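Polysaccharide deacetylase (Ammonifex degensii, PDB 4WCJ) probably removes N-acetyl groups from poly-beta-1,6-N-acetyl-D-glucosamine, as a zinc-binding family 4 carbohydrate esterase of the IcaB type. Local coordinates at residues Phe173-Ala187 with Phe210-Phe224. Sequence-based numbering, arbitrary orientation.
Sequences FLLPGRERLFAEDTA and FGTPTTDEILRTQGF
The Phe182 side chain of helix 179-187 reaches toward helix 213-221, with Thr215 over one face of its ring. Thr215 CB sits 4.2 Å from the centroid of the Phe182 ring, a CH-pi contact. Phe182 CG is anti to the backbone N (chi1 179°), which carries the ring across to the second helix. Ile218 CD1 meets the ring edge, 3.8 Å from Phe182 CD2. Ile218 CG2 rests on Ala183, where the backbones come close. Leu219 CD2 touches both Phe182 CZ and Thr186 CG2. Toward the N-terminal ends, Leu174 CD2 packs 3.7 Å from Thr215 CG2. Thr212 and Thr215 form a capping box there, and Thr215 OG1 is also hydrogen-bonded to Tyr206 OH. At the other end, Gln222 NE2 donates to Ala183 O (2.9 Å, N-H...O angle 160°). Ala187 N reaches the same oxygen from the opposite face of its plane. A leucine in place of Gln222 would probably cost Ala183 O its bond from the second segment, leaving that end held by apolar contacts. The axes of segments 179-187 and 213-221, in the alpha layer of the beta-alpha barrel, approach to 10.1 Å at 32°. Cohesion thus comes mostly from side-chain packing, while Gln222 fixes the pairing at the polar edge.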
loop_
_atom_site.group_PDB
_atom_site.type_symbol
_atom_site.label_atom_id
_atom_site.label_comp_id
_atom_site.label_asym_id
_atom_site.label_seq_id
_atom_site.Cartn_x
_atom_site.Cartn_y
_atom_site.Cartn_z
ATOM N N PHE A 173 -10.945 -8.450 12.262
ATOM C CA PHE A 173 -10.384 -9.693 11.745
ATOM C C PHE A 173 -9.324 -10.292 12.670
ATOM O O PHE A 173 -8.794 -11.375 12.392
ATOM C CB PHE A 173 -9.812 -9.496 10.332
ATOM C CG PHE A 173 -8.712 -8.476 10.239
ATOM C CD1 PHE A 173 -7.390 -8.839 10.441
ATOM C CD2 PHE A 173 -8.994 -7.163 9.901
ATOM C CE1 PHE A 173 -6.372 -7.907 10.340
ATOM C CE2 PHE A 173 -7.974 -6.225 9.786
ATOM C CZ PHE A 173 -6.661 -6.604 10.016
ATOM N N LEU A 174 -9.023 -9.609 13.770
ATOM C CA LEU A 174 -8.094 -10.146 14.766
ATOM C C LEU A 174 -8.805 -10.545 16.054
ATOM O O LEU A 174 -8.165 -10.962 17.020
ATOM C CB LEU A 174 -6.987 -9.135 15.077
ATOM C CG LEU A 174 -6.085 -8.728 13.911
ATOM C CD1 LEU A 174 -5.006 -7.760 14.368
ATOM C CD2 LEU A 174 -5.459 -9.951 13.231
ATOM N N LEU A 175 -10.127 -10.402 16.067
ATOM C CA LEU A 175 -10.950 -10.855 17.185
ATOM C C LEU A 175 -10.867 -12.375 17.307
ATOM O O LEU A 175 -10.620 -13.065 16.316
ATOM C CB LEU A 175 -12.404 -10.408 17.001
ATOM C CG LEU A 175 -12.652 -8.904 17.102
ATOM C CD1 LEU A 175 -14.131 -8.587 16.949
ATOM C CD2 LEU A 175 -12.120 -8.379 18.424
ATOM N N PRO A 176 -11.066 -12.906 18.521
ATOM C CA PRO A 176 -10.983 -14.358 18.712
ATOM C C PRO A 176 -11.988 -15.127 17.858
ATOM O O PRO A 176 -13.117 -14.668 17.672
ATOM C CB PRO A 176 -11.301 -14.538 20.204
ATOM C CG PRO A 176 -11.028 -13.205 20.828
ATOM C CD PRO A 176 -11.364 -12.193 19.777
ATOM N N GLY A 177 -11.578 -16.284 17.350
ATOM C CA GLY A 177 -12.468 -17.135 16.584
ATOM C C GLY A 177 -12.820 -16.569 15.224
ATOM O O GLY A 177 -13.827 -16.950 14.630
ATOM N N ARG A 178 -11.990 -15.658 14.724
ATOM C CA ARG A 178 -12.269 -14.995 13.455
ATOM C C ARG A 178 -11.317 -15.421 12.336
ATOM O O ARG A 178 -11.362 -14.856 11.241
ATOM C CB ARG A 178 -12.205 -13.472 13.620
ATOM C CG ARG A 178 -13.558 -12.776 13.733
ATOM C CD ARG A 178 -14.196 -12.946 15.097
ATOM N NE ARG A 178 -15.352 -12.065 15.248
ATOM C CZ ARG A 178 -16.026 -11.890 16.382
ATOM N NH1 ARG A 178 -17.064 -11.063 16.414
ATOM N NH2 ARG A 178 -15.665 -12.538 17.485
ATOM N N GLU A 179 -10.462 -16.410 12.596
ATOM C CA GLU A 179 -9.473 -16.830 11.593
ATOM C C GLU A 179 -10.129 -17.428 10.350
ATOM O O GLU A 179 -9.616 -17.282 9.240
ATOM C CB GLU A 179 -8.467 -17.827 12.186
ATOM C CG GLU A 179 -9.027 -18.767 13.224
ATOM C CD GLU A 179 -8.911 -18.210 14.629
ATOM O OE1 GLU A 179 -9.837 -17.499 15.061
ATOM O OE2 GLU A 179 -7.895 -18.487 15.305
ATOM N N ARG A 180 -11.269 -18.083 10.539
ATOM C CA ARG A 180 -12.045 -18.614 9.423
ATOM C C ARG A 180 -12.590 -17.478 8.558
ATOM O O ARG A 180 -12.434 -17.488 7.333
ATOM C CB ARG A 180 -13.188 -19.485 9.943
ATOM C CG ARG A 180 -14.168 -19.980 8.889
ATOM C CD ARG A 180 -15.253 -20.814 9.560
ATOM N NE ARG A 180 -16.325 -21.216 8.652
ATOM C CZ ARG A 180 -17.350 -21.983 9.013
ATOM N NH1 ARG A 180 -18.286 -22.307 8.130
ATOM N NH2 ARG A 180 -17.438 -22.431 10.260
ATOM N N LEU A 181 -13.220 -16.503 9.208
ATOM C CA LEU A 181 -13.774 -15.338 8.528
ATOM C C LEU A 181 -12.700 -14.602 7.740
ATOM O O LEU A 181 -12.951 -14.116 6.631
ATOM C CB LEU A 181 -14.433 -14.390 9.538
ATOM C CG LEU A 181 -14.835 -12.999 9.028
ATOM C CD1 LEU A 181 -15.924 -13.096 7.964
ATOM C CD2 LEU A 181 -15.267 -12.074 10.167
ATOM N N PHE A 182 -11.500 -14.522 8.309
ATOM C CA PHE A 182 -10.408 -13.829 7.632
ATOM C C PHE A 182 -9.961 -14.582 6.388
ATOM O O PHE A 182 -9.633 -13.979 5.362
ATOM C CB PHE A 182 -9.213 -13.635 8.565
ATOM C CG PHE A 182 -8.049 -12.951 7.908
ATOM C CD1 PHE A 182 -8.059 -11.575 7.721
ATOM C CD2 PHE A 182 -6.956 -13.677 7.462
ATOM C CE1 PHE A 182 -6.997 -10.936 7.109
ATOM C CE2 PHE A 182 -5.893 -13.050 6.857
ATOM C CZ PHE A 182 -5.913 -11.670 6.669
ATOM N N ALA A 183 -9.941 -15.906 6.493
ATOM C CA ALA A 183 -9.532 -16.744 5.377
ATOM C C ALA A 183 -10.534 -16.625 4.234
ATOM O O ALA A 183 -10.143 -16.517 3.071
ATOM C CB ALA A 183 -9.389 -18.187 5.817
ATOM N N GLU A 184 -11.822 -16.638 4.572
ATOM C CA GLU A 184 -12.877 -16.610 3.566
ATOM C C GLU A 184 -12.910 -15.257 2.863
ATOM O O GLU A 184 -13.060 -15.179 1.641
ATOM C CB GLU A 184 -14.231 -16.929 4.201
ATOM C CG GLU A 184 -14.472 -18.430 4.357
ATOM C CD GLU A 184 -15.404 -18.777 5.506
ATOM O OE1 GLU A 184 -15.738 -17.875 6.309
ATOM O OE2 GLU A 184 -15.796 -19.964 5.605
ATOM N N ASP A 185 -12.752 -14.198 3.648
ATOM C CA ASP A 185 -12.723 -12.839 3.113
ATOM C C ASP A 185 -11.547 -12.641 2.169
ATOM O O ASP A 185 -11.682 -12.040 1.103
ATOM C CB ASP A 185 -12.653 -11.837 4.263
ATOM C CG ASP A 185 -12.615 -10.403 3.791
ATOM O OD1 ASP A 185 -11.502 -9.896 3.544
ATOM O OD2 ASP A 185 -13.695 -9.784 3.688
ATOM N N THR A 186 -10.387 -13.147 2.569
ATOM C CA THR A 186 -9.181 -13.045 1.746
ATOM C C THR A 186 -9.343 -13.789 0.430
ATOM O O THR A 186 -8.955 -13.281 -0.621
ATOM C CB THR A 186 -7.937 -13.573 2.499
ATOM O OG1 THR A 186 -7.792 -12.853 3.730
ATOM C CG2 THR A 186 -6.682 -13.367 1.665
ATOM N N ALA A 187 -9.935 -14.978 0.477
ATOM C CA ALA A 187 -10.149 -15.760 -0.739
ATOM C C ALA A 187 -11.145 -15.058 -1.649
ATOM O O ALA A 187 -11.004 -15.079 -2.868
ATOM C CB ALA A 187 -10.635 -17.163 -0.405
ATOM N N PHE A 210 -1.364 -4.114 11.080
ATOM C CA PHE A 210 -0.731 -5.264 11.737
ATOM C C PHE A 210 -1.522 -6.554 11.664
ATOM O O PHE A 210 -2.733 -6.546 11.496
ATOM C CB PHE A 210 -0.441 -4.915 13.197
ATOM C CG PHE A 210 0.398 -3.686 13.340
ATOM C CD1 PHE A 210 1.772 -3.754 13.168
ATOM C CD2 PHE A 210 -0.191 -2.449 13.560
ATOM C CE1 PHE A 210 2.552 -2.616 13.260
ATOM C CE2 PHE A 210 0.579 -1.309 13.650
ATOM C CZ PHE A 210 1.953 -1.390 13.501
ATOM N N GLY A 211 -0.812 -7.670 11.790
ATOM C CA GLY A 211 -1.437 -8.974 11.771
ATOM C C GLY A 211 -0.890 -9.852 12.878
ATOM O O GLY A 211 -0.188 -9.375 13.778
ATOM N N THR A 212 -1.237 -11.133 12.817
ATOM C CA THR A 212 -0.750 -12.134 13.758
ATOM C C THR A 212 -0.043 -13.233 12.959
ATOM O O THR A 212 -0.155 -13.274 11.733
ATOM C CB THR A 212 -1.900 -12.754 14.592
ATOM O OG1 THR A 212 -2.851 -13.381 13.723
ATOM C CG2 THR A 212 -2.604 -11.702 15.430
ATOM N N PRO A 213 0.705 -14.121 13.636
ATOM C CA PRO A 213 1.239 -15.274 12.904
ATOM C C PRO A 213 0.138 -16.113 12.265
ATOM O O PRO A 213 0.362 -16.742 11.223
ATOM C CB PRO A 213 1.965 -16.065 13.998
ATOM C CG PRO A 213 2.404 -15.020 14.950
ATOM C CD PRO A 213 1.306 -14.007 14.979
ATOM N N THR A 214 -1.046 -16.106 12.872
ATOM C CA THR A 214 -2.158 -16.881 12.345
ATOM C C THR A 214 -2.622 -16.275 11.028
ATOM O O THR A 214 -2.801 -16.993 10.037
ATOM C CB THR A 214 -3.333 -16.955 13.337
ATOM O OG1 THR A 214 -2.926 -17.680 14.502
ATOM C CG2 THR A 214 -4.520 -17.668 12.701
ATOM N N THR A 215 -2.791 -14.958 10.998
ATOM C CA THR A 215 -3.224 -14.304 9.761
ATOM C C THR A 215 -2.096 -14.305 8.719
ATOM O O THR A 215 -2.362 -14.448 7.518
ATOM C CB THR A 215 -3.739 -12.845 9.986
ATOM O OG1 THR A 215 -2.684 -12.001 10.461
ATOM C CG2 THR A 215 -4.897 -12.833 10.958
ATOM N N ASP A 216 -0.847 -14.173 9.169
ATOM C CA ASP A 216 0.303 -14.262 8.257
ATOM C C ASP A 216 0.302 -15.581 7.498
ATOM O O ASP A 216 0.593 -15.635 6.296
ATOM C CB ASP A 216 1.626 -14.141 9.014
ATOM C CG ASP A 216 1.898 -12.750 9.516
ATOM O OD1 ASP A 216 1.280 -11.783 9.013
ATOM O OD2 ASP A 216 2.752 -12.627 10.423
ATOM N N GLU A 217 -0.022 -16.649 8.215
ATOM C CA GLU A 217 0.005 -17.985 7.643
ATOM C C GLU A 217 -1.129 -18.178 6.648
ATOM O O GLU A 217 -0.950 -18.803 5.609
ATOM C CB GLU A 217 -0.064 -19.045 8.755
ATOM C CG GLU A 217 -0.205 -20.472 8.260
ATOM C CD GLU A 217 1.019 -20.964 7.509
ATOM O OE1 GLU A 217 2.039 -20.241 7.470
ATOM O OE2 GLU A 217 0.965 -22.091 6.973
ATOM N N ILE A 218 -2.296 -17.630 6.963
ATOM C CA ILE A 218 -3.414 -17.692 6.043
ATOM C C ILE A 218 -3.018 -17.015 4.731
ATOM O O ILE A 218 -3.219 -17.572 3.636
ATOM C CB ILE A 218 -4.667 -17.038 6.641
ATOM C CG1 ILE A 218 -5.219 -17.919 7.764
ATOM C CG2 ILE A 218 -5.721 -16.824 5.567
ATOM C CD1 ILE A 218 -6.301 -17.248 8.580
ATOM N N LEU A 219 -2.430 -15.824 4.833
ATOM C CA LEU A 219 -1.942 -15.142 3.631
ATOM C C LEU A 219 -0.910 -15.974 2.864
ATOM O O LEU A 219 -0.945 -16.039 1.629
ATOM C CB LEU A 219 -1.344 -13.784 3.994
ATOM C CG LEU A 219 -2.336 -12.799 4.612
ATOM C CD1 LEU A 219 -1.632 -11.510 5.023
ATOM C CD2 LEU A 219 -3.485 -12.525 3.650
ATOM N N ARG A 220 0.009 -16.615 3.582
ATOM C CA ARG A 220 1.044 -17.391 2.914
ATOM C C ARG A 220 0.418 -18.535 2.130
ATOM O O ARG A 220 0.744 -18.748 0.955
ATOM C CB ARG A 220 2.064 -17.942 3.912
ATOM C CG ARG A 220 3.297 -18.551 3.253
ATOM C CD ARG A 220 4.110 -19.388 4.232
ATOM N NE ARG A 220 3.366 -20.561 4.688
ATOM C CZ ARG A 220 3.325 -21.721 4.039
ATOM N NH1 ARG A 220 3.981 -21.875 2.892
ATOM N NH2 ARG A 220 2.623 -22.730 4.535
ATOM N N THR A 221 -0.490 -19.262 2.772
ATOM C CA THR A 221 -1.100 -20.425 2.135
ATOM C C THR A 221 -2.021 -20.012 0.996
ATOM O O THR A 221 -2.297 -20.808 0.102
ATOM C CB THR A 221 -1.891 -21.295 3.141
ATOM O OG1 THR A 221 -3.059 -20.592 3.584
ATOM C CG2 THR A 221 -1.026 -21.649 4.334
ATOM N N GLN A 222 -2.487 -18.766 1.013
ATOM C CA GLN A 222 -3.306 -18.272 -0.087
ATOM C C GLN A 222 -2.464 -17.596 -1.165
ATOM O O GLN A 222 -2.999 -16.946 -2.063
ATOM C CB GLN A 222 -4.382 -17.323 0.429
ATOM C CG GLN A 222 -5.507 -18.062 1.116
ATOM C CD GLN A 222 -6.721 -17.204 1.344
ATOM O OE1 GLN A 222 -6.995 -16.285 0.575
ATOM N NE2 GLN A 222 -7.457 -17.488 2.415
ATOM N N GLY A 223 -1.148 -17.751 -1.070
ATOM C CA GLY A 223 -0.263 -17.412 -2.168
ATOM C C GLY A 223 0.336 -16.018 -2.217
ATOM O O GLY A 223 0.968 -15.664 -3.209
ATOM N N PHE A 224 0.155 -15.224 -1.168
ATOM C CA PHE A 224 0.714 -13.878 -1.159
ATOM C C PHE A 224 2.237 -13.900 -1.020
ATOM O O PHE A 224 2.803 -14.690 -0.250
ATOM C CB PHE A 224 0.059 -13.041 -0.053
ATOM C CG PHE A 224 -1.348 -12.649 -0.380
ATOM C CD1 PHE A 224 -1.599 -11.524 -1.154
ATOM C CD2 PHE A 224 -2.417 -13.434 0.028
ATOM C CE1 PHE A 224 -2.891 -11.168 -1.494
ATOM C CE2 PHE A 224 -3.717 -13.075 -0.296
ATOM C CZ PHE A 224 -3.950 -11.942 -1.066
#